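Local coordinates for LbaCas13a H328A (C2c2) (Lachnospiraceae bacterium NK4A179, PDB 5WLH), which binds a CRISPR RNA as guide and, as an RNA-targeting Cas13a nuclease with a preference for cleaving at adenosines, probably degrades RNA matched by that guide, at residues I1287-L1292 against F1296-F1301; N1334-E1339 against R1358-I1363; S1112-E1117 against I1364-Y1369. All coordinates share one frame; numbering follows the deposited sequence.

Contact 1: residues I1287-L1292 against F1296-F1301; sequences ILYNIL and FVNVRF. With nucleotides of chain B.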
loop_
_atom_site.group_PDB
_atom_site.type_symbol
_atom_site.label_atom_id
_atom_site.label_comp_id
_atom_site.label_asym_id
_atom_site.label_seq_id
_atom_site.Cartn_x
_atom_site.Cartn_y
_atom_site.Cartn_z
ATOM N N ILE A 1287 0.285 4.508 7.179
ATOM C CA ILE A 1287 0.435 4.846 5.770
ATOM C C ILE A 1287 0.775 6.320 5.612
ATOM O O ILE A 1287 1.637 6.692 4.806
ATOM C CB ILE A 1287 -0.836 4.451 5.011
ATOM C CG1 ILE A 1287 -0.879 2.919 4.892
ATOM C CG2 ILE A 1287 -0.853 5.089 3.629
ATOM C CD1 ILE A 1287 -2.221 2.393 4.400
ATOM N N LEU A 1288 0.112 7.183 6.389
ATOM C CA LEU A 1288 0.448 8.604 6.388
ATOM C C LEU A 1288 1.892 8.818 6.816
ATOM O O LEU A 1288 2.649 9.535 6.156
ATOM C CB LEU A 1288 -0.501 9.361 7.319
ATOM C CG LEU A 1288 -0.153 10.831 7.598
ATOM C CD1 LEU A 1288 -0.184 11.634 6.324
ATOM C CD2 LEU A 1288 -1.146 11.408 8.583
ATOM N N TYR A 1289 2.286 8.196 7.923
ATOM C CA TYR A 1289 3.667 8.306 8.395
ATOM C C TYR A 1289 4.659 7.853 7.318
ATOM O O TYR A 1289 5.703 8.487 7.100
ATOM C CB TYR A 1289 3.798 7.481 9.670
ATOM C CG TYR A 1289 5.217 7.217 10.116
ATOM C CD1 TYR A 1289 5.858 8.090 10.991
ATOM C CD2 TYR A 1289 5.901 6.077 9.698
ATOM C CE1 TYR A 1289 7.155 7.853 11.415
ATOM C CE2 TYR A 1289 7.208 5.841 10.114
ATOM C CZ TYR A 1289 7.817 6.732 10.975
ATOM O OH TYR A 1289 9.106 6.504 11.396
ATOM N N ASN A 1290 4.343 6.756 6.628
ATOM C CA ASN A 1290 5.231 6.258 5.576
ATOM C C ASN A 1290 5.373 7.262 4.444
ATOM O O ASN A 1290 6.475 7.456 3.915
ATOM C CB ASN A 1290 4.694 4.942 4.995
ATOM C CG ASN A 1290 4.708 3.804 5.975
ATOM O OD1 ASN A 1290 5.362 3.857 7.016
ATOM N ND2 ASN A 1290 3.973 2.733 5.636
ATOM N N ILE A 1291 4.262 7.878 4.019
ATOM C CA ILE A 1291 4.336 8.866 2.945
ATOM C C ILE A 1291 5.290 9.988 3.330
ATOM O O ILE A 1291 6.157 10.389 2.546
ATOM C CB ILE A 1291 2.934 9.407 2.614
ATOM C CG1 ILE A 1291 2.101 8.302 1.965
ATOM C CG2 ILE A 1291 3.046 10.648 1.733
ATOM C CD1 ILE A 1291 0.610 8.666 1.830
ATOM N N LEU A 1292 5.172 10.483 4.559
ATOM C CA LEU A 1292 6.089 11.528 5.014
ATOM C C LEU A 1292 7.524 11.021 5.106
ATOM O O LEU A 1292 8.466 11.725 4.713
ATOM C CB LEU A 1292 5.620 12.066 6.366
ATOM C CG LEU A 1292 4.219 12.659 6.194
ATOM C CD1 LEU A 1292 3.489 12.741 7.550
ATOM C CD2 LEU A 1292 4.312 14.029 5.547
ATOM N N PHE A 1296 11.672 11.824 3.751
ATOM C CA PHE A 1296 12.688 11.987 4.795
ATOM C C PHE A 1296 12.211 12.839 5.964
ATOM O O PHE A 1296 13.025 13.410 6.697
ATOM C CB PHE A 1296 13.997 12.521 4.211
ATOM C CG PHE A 1296 14.517 11.664 3.107
ATOM C CD1 PHE A 1296 15.015 10.408 3.372
ATOM C CD2 PHE A 1296 14.420 12.078 1.792
ATOM C CE1 PHE A 1296 15.460 9.586 2.343
ATOM C CE2 PHE A 1296 14.868 11.272 0.765
ATOM C CZ PHE A 1296 15.387 10.027 1.042
ATOM N N VAL A 1297 10.898 12.879 6.182
ATOM C CA VAL A 1297 10.289 13.612 7.287
ATOM C C VAL A 1297 9.735 12.596 8.280
ATOM O O VAL A 1297 8.886 11.774 7.921
ATOM C CB VAL A 1297 9.184 14.552 6.785
ATOM C CG1 VAL A 1297 8.517 15.299 7.953
ATOM C CG2 VAL A 1297 9.760 15.538 5.776
ATOM N N ASN A 1298 10.225 12.640 9.524
ATOM C CA ASN A 1298 9.761 11.767 10.603
ATOM C C ASN A 1298 8.758 12.523 11.452
ATOM O O ASN A 1298 9.089 13.589 11.975
ATOM C CB ASN A 1298 10.895 11.349 11.532
ATOM C CG ASN A 1298 11.719 10.247 10.999
ATOM O OD1 ASN A 1298 11.524 9.083 11.343
ATOM N ND2 ASN A 1298 12.703 10.602 10.195
ATOM N N VAL A 1299 7.554 11.972 11.630
ATOM C CA VAL A 1299 6.582 12.646 12.476
ATOM C C VAL A 1299 6.189 11.717 13.614
ATOM O O VAL A 1299 6.179 10.491 13.470
ATOM C CB VAL A 1299 5.346 13.138 11.683
ATOM C CG1 VAL A 1299 5.790 13.998 10.519
ATOM C CG2 VAL A 1299 4.471 11.965 11.215
ATOM N N ARG A 1300 5.919 12.317 14.777
ATOM C CA ARG A 1300 5.448 11.596 15.952
ATOM C C ARG A 1300 3.984 11.956 16.178
ATOM O O ARG A 1300 3.667 13.087 16.555
ATOM C CB ARG A 1300 6.287 11.926 17.186
ATOM C CG ARG A 1300 7.732 11.475 17.086
ATOM C CD ARG A 1300 8.499 11.806 18.387
ATOM N NE ARG A 1300 9.823 11.185 18.439
ATOM C CZ ARG A 1300 10.964 11.844 18.260
ATOM N NH1 ARG A 1300 10.941 13.149 18.019
ATOM N NH2 ARG A 1300 12.127 11.205 18.324
ATOM N N PHE A 1301 3.097 10.988 15.957
ATOM C CA PHE A 1301 1.675 11.222 16.105
ATOM C C PHE A 1301 1.278 11.289 17.566
ATOM O O PHE A 1301 1.854 10.621 18.426
ATOM C CB PHE A 1301 0.874 10.098 15.468
ATOM C CG PHE A 1301 0.986 10.039 13.999
ATOM C CD1 PHE A 1301 0.834 11.169 13.237
ATOM C CD2 PHE A 1301 1.169 8.806 13.366
ATOM C CE1 PHE A 1301 0.893 11.087 11.856
ATOM C CE2 PHE A 1301 1.234 8.724 11.998
ATOM C CZ PHE A 1301 1.105 9.875 11.240
ATOM P P A B 29 -1.690 -1.118 -0.133
ATOM O OP1 A B 29 -2.050 0.189 -0.767
ATOM O OP2 A B 29 -1.203 -2.304 -0.916
ATOM O "O5'" A B 29 -0.545 -0.923 0.948
ATOM C "C5'" A B 29 -0.641 0.092 1.933
ATOM C "C4'" A B 29 0.170 -0.260 3.161
ATOM O "O4'" A B 29 -0.189 -1.576 3.639
ATOM C "C3'" A B 29 1.679 -0.340 2.993
ATOM O "O3'" A B 29 2.276 0.940 3.003
ATOM C "C2'" A B 29 2.075 -1.195 4.182
ATOM O "O2'" A B 29 1.951 -0.445 5.378
ATOM C "C1'" A B 29 0.943 -2.217 4.176
ATOM N N9 A B 29 1.281 -3.353 3.294
ATOM C C8 A B 29 0.745 -3.693 2.080
ATOM N N7 A B 29 1.296 -4.775 1.555
ATOM C C5 A B 29 2.241 -5.146 2.491
ATOM C C6 A B 29 3.160 -6.208 2.510
ATOM N N6 A B 29 3.232 -7.109 1.520
ATOM N N1 A B 29 3.973 -6.300 3.568
ATOM C C2 A B 29 3.866 -5.388 4.545
ATOM N N3 A B 29 3.034 -4.339 4.640
ATOM C C4 A B 29 2.244 -4.282 3.563
ATOM P P C B 30 3.556 1.290 2.110
ATOM O OP1 C B 30 3.958 2.626 2.619
ATOM O OP2 C B 30 3.298 1.071 0.660
ATOM O "O5'" C B 30 4.656 0.227 2.519
ATOM C "C5'" C B 30 5.299 0.278 3.788
ATOM C "C4'" C B 30 6.218 -0.903 3.966
ATOM O "O4'" C B 30 5.475 -2.136 3.779
ATOM C "C3'" C B 30 7.355 -1.014 2.964
ATOM O "O3'" C B 30 8.447 -0.182 3.297
ATOM C "C2'" C B 30 7.701 -2.497 3.008
ATOM O "O2'" C B 30 8.508 -2.778 4.129
ATOM C "C1'" C B 30 6.324 -3.128 3.241
ATOM N N1 C B 30 5.727 -3.634 1.992
ATOM C C2 C B 30 6.251 -4.822 1.489
ATOM O O2 C B 30 7.178 -5.365 2.084
ATOM N N3 C B 30 5.741 -5.338 0.365
ATOM C C4 C B 30 4.743 -4.720 -0.241
ATOM N N4 C B 30 4.295 -5.299 -1.356
ATOM C C5 C B 30 4.173 -3.501 0.241
ATOM C C6 C B 30 4.691 -2.992 1.375
ATOM P P C B 40 18.370 14.855 -1.753
ATOM O OP1 C B 40 17.971 15.609 -0.529
ATOM O OP2 C B 40 19.803 14.768 -2.162
ATOM O "O5'" C B 40 17.848 13.372 -1.583
ATOM C "C5'" C B 40 18.245 12.403 -2.524
ATOM C "C4'" C B 40 17.556 11.100 -2.290
ATOM O "O4'" C B 40 16.139 11.250 -2.544
ATOM C "C3'" C B 40 17.999 9.987 -3.219
ATOM O "O3'" C B 40 19.184 9.375 -2.728
ATOM C "C2'" C B 40 16.787 9.060 -3.233
ATOM O "O2'" C B 40 16.808 8.205 -2.099
ATOM C "C1'" C B 40 15.622 10.050 -3.069
ATOM N N1 C B 40 14.893 10.354 -4.325
ATOM C C2 C B 40 14.044 9.373 -4.866
ATOM O O2 C B 40 13.978 8.274 -4.294
ATOM N N3 C B 40 13.350 9.645 -6.002
ATOM C C4 C B 40 13.454 10.845 -6.582
ATOM N N4 C B 40 12.751 11.073 -7.699
ATOM C C5 C B 40 14.292 11.865 -6.049
ATOM C C6 C B 40 14.979 11.581 -4.929
HETATM O O HOH W 1 6.843 10.385 9.179
#
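Tyr1289 and Phe1301 meet beside the helix, CB of Tyr1289 lying 3.7 Å from CE2 of Phe1301 in an oblique approach, while CD2 of Leu1288 sits 3.8 Å from CZ of the same ring. The side chains of Tyr1289 and Val1299 slide past each other in opposite directions. With its CG anti to the backbone N (chi1 166°), the tyrosine presents a ring edge to the backbone of Val1299, whose carbonyl O lies near the ring plane, 3.5 Å from CD1. Farther along the helix, Leu1292 crosses Val1299 at about a right angle, and its CD1 reaches CG2 of the valine at 3.9 Å. The helix ends here in a Schellman motif: Phe1296, with positive phi, is the C' residue, and Val1297 N donates to Leu1292 O (3.1 Å, N-H...O angle 157°) from above the carbonyl plane. The reversal sends the chain into the first strand of an antiparallel sheet, which runs back alongside the helix, nearly antiparallel to it (151°). One water ties the two together, donating to the carbonyls of Tyr1289 and Val1297 and accepting from Val1299 N. The bound crRNA meets the helix face turned from the strand, where Asn1290 ND2 donates to OP1 of C30 of chain B (3.0 Å), and the turn itself, where CE2 of Phe1296 lies 3.5 Å from O4' of C40 of chain B.

Contact 2: residues N1334-E1339 against R1358-I1363; sequences NGVYSE and RYLQSI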
loop_
_atom_site.group_PDB
_atom_site.type_symbol
_atom_site.label_atom_id
_atom_site.label_comp_id
_atom_site.label_asym_id
_atom_site.label_seq_id
_atom_site.Cartn_x
_atom_site.Cartn_y
_atom_site.Cartn_z
ATOM N N ASN A 1334 8.857 18.726 19.616
ATOM C CA ASN A 1334 9.745 17.787 18.929
ATOM C C ASN A 1334 8.942 16.669 18.274
ATOM O O ASN A 1334 9.227 15.483 18.449
ATOM C CB ASN A 1334 10.792 17.214 19.877
ATOM C CG ASN A 1334 11.729 18.290 20.399
ATOM O OD1 ASN A 1334 11.972 19.276 19.712
ATOM N ND2 ASN A 1334 12.242 18.107 21.604
ATOM N N GLY A 1335 7.909 17.068 17.550
ATOM C CA GLY A 1335 7.090 16.106 16.846
ATOM C C GLY A 1335 7.505 15.826 15.423
ATOM O O GLY A 1335 7.047 14.840 14.840
ATOM N N VAL A 1336 8.371 16.657 14.850
ATOM C CA VAL A 1336 8.786 16.544 13.453
ATOM C C VAL A 1336 10.302 16.656 13.412
ATOM O O VAL A 1336 10.866 17.625 13.932
ATOM C CB VAL A 1336 8.146 17.627 12.568
ATOM C CG1 VAL A 1336 8.673 17.551 11.128
ATOM C CG2 VAL A 1336 6.591 17.530 12.579
ATOM N N TYR A 1337 10.967 15.668 12.818
ATOM C CA TYR A 1337 12.400 15.811 12.602
ATOM C C TYR A 1337 12.785 15.209 11.258
ATOM O O TYR A 1337 12.075 14.374 10.696
ATOM C CB TYR A 1337 13.230 15.188 13.740
ATOM C CG TYR A 1337 13.021 13.711 13.976
ATOM C CD1 TYR A 1337 11.961 13.263 14.750
ATOM C CD2 TYR A 1337 13.900 12.766 13.455
ATOM C CE1 TYR A 1337 11.763 11.922 14.985
ATOM C CE2 TYR A 1337 13.704 11.409 13.687
ATOM C CZ TYR A 1337 12.631 11.001 14.451
ATOM O OH TYR A 1337 12.412 9.663 14.695
ATOM N N SER A 1338 13.915 15.679 10.738
ATOM C CA SER A 1338 14.422 15.205 9.465
ATOM C C SER A 1338 15.151 13.891 9.654
ATOM O O SER A 1338 15.843 13.686 10.650
ATOM C CB SER A 1338 15.369 16.231 8.847
ATOM O OG SER A 1338 15.894 15.747 7.619
ATOM N N GLU A 1339 14.967 12.983 8.705
ATOM C CA GLU A 1339 15.903 11.886 8.565
ATOM C C GLU A 1339 17.299 12.445 8.340
ATOM O O GLU A 1339 17.477 13.512 7.751
ATOM C CB GLU A 1339 15.519 10.999 7.383
ATOM C CG GLU A 1339 14.372 10.058 7.645
ATOM C CD GLU A 1339 14.719 8.971 8.652
ATOM O OE1 GLU A 1339 14.468 9.175 9.854
ATOM O OE2 GLU A 1339 15.232 7.914 8.242
ATOM N N ARG A 1358 13.345 24.938 7.246
ATOM C CA ARG A 1358 12.418 25.622 6.350
ATOM C C ARG A 1358 11.554 24.624 5.580
ATOM O O ARG A 1358 10.338 24.820 5.423
ATOM C CB ARG A 1358 13.204 26.512 5.396
ATOM C CG ARG A 1358 12.406 27.116 4.264
ATOM C CD ARG A 1358 13.326 28.024 3.494
ATOM N NE ARG A 1358 12.651 28.779 2.451
ATOM C CZ ARG A 1358 13.161 29.876 1.908
ATOM N NH1 ARG A 1358 14.334 30.323 2.327
ATOM N NH2 ARG A 1358 12.507 30.516 0.952
ATOM N N TYR A 1359 12.166 23.547 5.095
ATOM C CA TYR A 1359 11.407 22.492 4.431
ATOM C C TYR A 1359 10.395 21.877 5.389
ATOM O O TYR A 1359 9.212 21.724 5.057
ATOM C CB TYR A 1359 12.373 21.435 3.907
ATOM C CG TYR A 1359 11.738 20.312 3.111
ATOM C CD1 TYR A 1359 11.132 19.235 3.746
ATOM C CD2 TYR A 1359 11.773 20.319 1.727
ATOM C CE1 TYR A 1359 10.553 18.195 3.004
ATOM C CE2 TYR A 1359 11.215 19.295 0.986
ATOM C CZ TYR A 1359 10.601 18.246 1.624
ATOM O OH TYR A 1359 10.043 17.235 0.868
ATOM N N LEU A 1360 10.852 21.518 6.592
ATOM C CA LEU A 1360 9.970 20.892 7.572
ATOM C C LEU A 1360 8.809 21.801 7.942
ATOM O O LEU A 1360 7.702 21.316 8.220
ATOM C CB LEU A 1360 10.767 20.501 8.811
ATOM C CG LEU A 1360 11.871 19.476 8.602
ATOM C CD1 LEU A 1360 12.647 19.243 9.881
ATOM C CD2 LEU A 1360 11.296 18.147 8.069
ATOM N N GLN A 1361 9.037 23.116 7.952
ATOM C CA GLN A 1361 7.938 24.040 8.210
ATOM C C GLN A 1361 6.852 23.917 7.152
ATOM O O GLN A 1361 5.660 23.952 7.472
ATOM C CB GLN A 1361 8.453 25.481 8.255
ATOM C CG GLN A 1361 8.954 25.917 9.620
ATOM C CD GLN A 1361 9.729 27.221 9.552
ATOM O OE1 GLN A 1361 10.407 27.599 10.501
ATOM N NE2 GLN A 1361 9.641 27.902 8.421
ATOM N N SER A 1362 7.239 23.810 5.880
ATOM C CA SER A 1362 6.221 23.709 4.839
ATOM C C SER A 1362 5.482 22.380 4.914
ATOM O O SER A 1362 4.292 22.313 4.578
ATOM C CB SER A 1362 6.853 23.899 3.465
ATOM O OG SER A 1362 7.034 25.282 3.199
ATOM N N ILE A 1363 6.167 21.318 5.338
ATOM C CA ILE A 1363 5.495 20.040 5.560
ATOM C C ILE A 1363 4.471 20.169 6.677
ATOM O O ILE A 1363 3.349 19.678 6.563
ATOM C CB ILE A 1363 6.524 18.941 5.869
ATOM C CG1 ILE A 1363 7.483 18.743 4.681
ATOM C CG2 ILE A 1363 5.819 17.651 6.244
ATOM C CD1 ILE A 1363 6.764 18.423 3.350
#
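Leu1360 carries nearly all of this contact, its two methyl groups dividing the strand between them. CD2 lies 4.1 Å from CG1 of Val1336, the two side chains sliding past each other in opposite directions; two residues on, CD1 of Leu1360 lies 3.9 Å from Ser1338 N and 4.2 Å from Ser1338 CB. The valine reaches the leucine because its CG1 stands anti to the backbone N (chi1 176°). Here helix 1357-1368 packs across one face of the four-stranded antiparallel sheet formed by the strands from 1297 to 1353; the local axes approach to 9.2 Å, and the helix runs at 139° to strand 1336-1338. Val1297 of the neighbouring strand touches both Val1336 and Leu1360, widening the apolar patch. Away from this patch the interface is sparse. No hydrogen bond joins the two segments, and only 154 Å² is buried between them. Tyr1337 turns its CB to the other side of the strand, where its ring packs on Arg1300. On the far side of the helix, Arg1358 makes a salt bridge with Asp1064. Beside the patch, Ser1338 OG donates to Glu1339 O (2.7 Å), the donor tilted 23° from the carbonyl plane, and is also hydrogen-bonded to the backbone N of Arg1355.

Contact 3: residues S1112-E1117 against I1364-Y1369; sequences SEIADE and IRLLFY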
loop_
_atom_site.group_PDB
_atom_site.type_symbol
_atom_site.label_atom_id
_atom_site.label_comp_id
_atom_site.label_asym_id
_atom_site.label_seq_id
_atom_site.Cartn_x
_atom_site.Cartn_y
_atom_site.Cartn_z
ATOM N N SER A 1112 4.117 19.933 -4.057
ATOM C CA SER A 1112 2.964 19.537 -4.868
ATOM C C SER A 1112 2.873 18.026 -4.984
ATOM O O SER A 1112 1.778 17.450 -4.891
ATOM C CB SER A 1112 3.038 20.157 -6.264
ATOM O OG SER A 1112 3.153 21.550 -6.164
ATOM N N GLU A 1113 4.014 17.369 -5.196
ATOM C CA GLU A 1113 4.024 15.912 -5.282
ATOM C C GLU A 1113 3.609 15.284 -3.966
ATOM O O GLU A 1113 2.930 14.256 -3.956
ATOM C CB GLU A 1113 5.411 15.406 -5.677
ATOM C CG GLU A 1113 5.650 15.371 -7.166
ATOM C CD GLU A 1113 6.977 14.727 -7.500
ATOM O OE1 GLU A 1113 7.188 13.558 -7.097
ATOM O OE2 GLU A 1113 7.808 15.393 -8.151
ATOM N N ILE A 1114 4.053 15.853 -2.838
ATOM C CA ILE A 1114 3.677 15.274 -1.553
ATOM C C ILE A 1114 2.180 15.392 -1.355
ATOM O O ILE A 1114 1.519 14.441 -0.925
ATOM C CB ILE A 1114 4.456 15.928 -0.394
ATOM C CG1 ILE A 1114 5.914 15.470 -0.437
ATOM C CG2 ILE A 1114 3.846 15.517 0.936
ATOM C CD1 ILE A 1114 6.884 16.316 0.420
ATOM N N ALA A 1115 1.620 16.557 -1.687
ATOM C CA ALA A 1115 0.175 16.733 -1.624
ATOM C C ALA A 1115 -0.536 15.777 -2.572
ATOM O O ALA A 1115 -1.550 15.165 -2.208
ATOM C CB ALA A 1115 -0.184 18.182 -1.959
ATOM N N ASP A 1116 -0.019 15.630 -3.790
ATOM C CA ASP A 1116 -0.592 14.642 -4.705
ATOM C C ASP A 1116 -0.533 13.238 -4.117
ATOM O O ASP A 1116 -1.433 12.421 -4.346
ATOM C CB ASP A 1116 0.140 14.653 -6.043
ATOM C CG ASP A 1116 -0.184 15.864 -6.877
ATOM O OD1 ASP A 1116 -1.199 16.536 -6.581
ATOM O OD2 ASP A 1116 0.588 16.129 -7.825
ATOM N N GLU A 1117 0.555 12.904 -3.420
ATOM C CA GLU A 1117 0.625 11.563 -2.839
ATOM C C GLU A 1117 -0.334 11.413 -1.666
ATOM O O GLU A 1117 -0.943 10.348 -1.484
ATOM C CB GLU A 1117 2.043 11.227 -2.393
ATOM C CG GLU A 1117 3.005 11.068 -3.537
ATOM C CD GLU A 1117 4.443 10.993 -3.077
ATOM O OE1 GLU A 1117 4.679 10.793 -1.865
ATOM O OE2 GLU A 1117 5.340 11.126 -3.937
ATOM N N ILE A 1364 4.836 20.833 7.781
ATOM C CA ILE A 1364 3.865 21.036 8.852
ATOM C C ILE A 1364 2.689 21.877 8.366
ATOM O O ILE A 1364 1.529 21.577 8.668
ATOM C CB ILE A 1364 4.557 21.660 10.081
ATOM C CG1 ILE A 1364 5.395 20.599 10.790
ATOM C CG2 ILE A 1364 3.529 22.267 11.018
ATOM C CD1 ILE A 1364 6.454 21.205 11.766
ATOM N N ARG A 1365 2.959 22.930 7.595
ATOM C CA ARG A 1365 1.861 23.739 7.080
ATOM C C ARG A 1365 0.982 22.923 6.140
ATOM O O ARG A 1365 -0.246 23.054 6.140
ATOM C CB ARG A 1365 2.411 24.956 6.354
ATOM C CG ARG A 1365 3.179 25.920 7.259
ATOM C CD ARG A 1365 2.949 27.314 6.730
ATOM N NE ARG A 1365 4.104 27.829 6.024
ATOM C CZ ARG A 1365 4.084 28.894 5.230
ATOM N NH1 ARG A 1365 2.957 29.567 5.006
ATOM N NH2 ARG A 1365 5.208 29.284 4.651
ATOM N N LEU A 1366 1.611 22.099 5.316
ATOM C CA LEU A 1366 0.866 21.203 4.443
ATOM C C LEU A 1366 -0.074 20.318 5.246
ATOM O O LEU A 1366 -1.234 20.111 4.865
ATOM C CB LEU A 1366 1.869 20.373 3.641
ATOM C CG LEU A 1366 1.458 19.179 2.798
ATOM C CD1 LEU A 1366 2.468 19.038 1.664
ATOM C CD2 LEU A 1366 1.441 17.939 3.659
ATOM N N LEU A 1367 0.415 19.762 6.354
ATOM C CA LEU A 1367 -0.401 18.828 7.124
ATOM C C LEU A 1367 -1.505 19.531 7.889
ATOM O O LEU A 1367 -2.603 18.978 8.052
ATOM C CB LEU A 1367 0.474 18.049 8.096
ATOM C CG LEU A 1367 1.419 17.059 7.413
ATOM C CD1 LEU A 1367 2.444 16.584 8.431
ATOM C CD2 LEU A 1367 0.600 15.895 6.877
ATOM N N PHE A 1368 -1.234 20.740 8.377
ATOM C CA PHE A 1368 -2.101 21.374 9.365
ATOM C C PHE A 1368 -3.010 22.442 8.797
ATOM O O PHE A 1368 -4.058 22.705 9.389
ATOM C CB PHE A 1368 -1.274 22.021 10.483
ATOM C CG PHE A 1368 -0.877 21.069 11.570
ATOM C CD1 PHE A 1368 -1.732 20.821 12.640
ATOM C CD2 PHE A 1368 0.334 20.408 11.517
ATOM C CE1 PHE A 1368 -1.369 19.943 13.646
ATOM C CE2 PHE A 1368 0.703 19.525 12.523
ATOM C CZ PHE A 1368 -0.138 19.291 13.581
ATOM N N TYR A 1369 -2.622 23.097 7.708
ATOM C CA TYR A 1369 -3.415 24.207 7.188
ATOM C C TYR A 1369 -4.883 23.791 7.025
ATOM O O TYR A 1369 -5.161 22.748 6.418
ATOM C CB TYR A 1369 -2.856 24.685 5.846
ATOM C CG TYR A 1369 -3.458 26.011 5.455
ATOM C CD1 TYR A 1369 -4.691 26.070 4.825
ATOM C CD2 TYR A 1369 -2.828 27.200 5.788
ATOM C CE1 TYR A 1369 -5.268 27.281 4.509
ATOM C CE2 TYR A 1369 -3.397 28.420 5.468
ATOM C CZ TYR A 1369 -4.615 28.453 4.834
ATOM O OH TYR A 1369 -5.190 29.664 4.507
#
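In what is probably the C-terminal HEPN2 nuclease region, two helices far apart in sequence pack together, the long helix 1106-1145 and the near-C-terminal helix 1357-1368; between residues 1112-1117 and 1364-1369, Leu1366 makes the contact. It directs its CB toward the other helix and, with CG anti to its own backbone N (chi1 170°), carries CD1 to Ile1114 and the backbone of Ala1115. There CD1 lies 3.9 Å from CG2 of Ile1114, the branch methyl that points across, and 4.3 Å from the backbone N of Ala1115. The leucine and isoleucine side chains cross at about a right angle. Ala1115 has the small side chain at this point, and the nearest backbones, those of Ala1115 and Leu1366, come to 7.6 Å between CA atoms. Every touching residue is buried, and no hydrogen bond crosses; the 98 Å² covered rests on apolar contact. Polar groups lie round the margins: Arg1365 forms a salt bridge with Asp1058, and Glu1117 OE1 is hydrogen-bonded to NE2 of His1295, just beyond helix 1284-1294. Helix 1050-1056 adds a third partner, Phe1052 touching both Ala1115 and Leu1366, while Leu1367 and Phe1368 pack on strand 1321-1330 at the edge of the sheet.

The three contacts adjoin one another, linked by apolar side-chain contacts, with centres 10 to 12 Å apart. Contacts 1 and 2 share the sheet, whose adjacent strands are joined by Arg1300 N and Gly1335 O at 2.8 Å, and Val1297 CG2 reaches Leu1360 CD2 at 3.8 Å. Contacts 2 and 3 share helix 1357-1368: CD1 of Ile1363 lies 3.6 Å from CD1 of Ile1114. Leu1292 CD1 closes the circuit, packing 4.1 Å from Leu1367 CD1. Contact 1 touches the guide RNA directly, whereas the nearest atoms of contacts 2 and 3 are about 6 and 5 Å from it. Together they join helices 1106-1145, 1284-1294 and 1357-1368 of the probable HEPN2 region to one sheet.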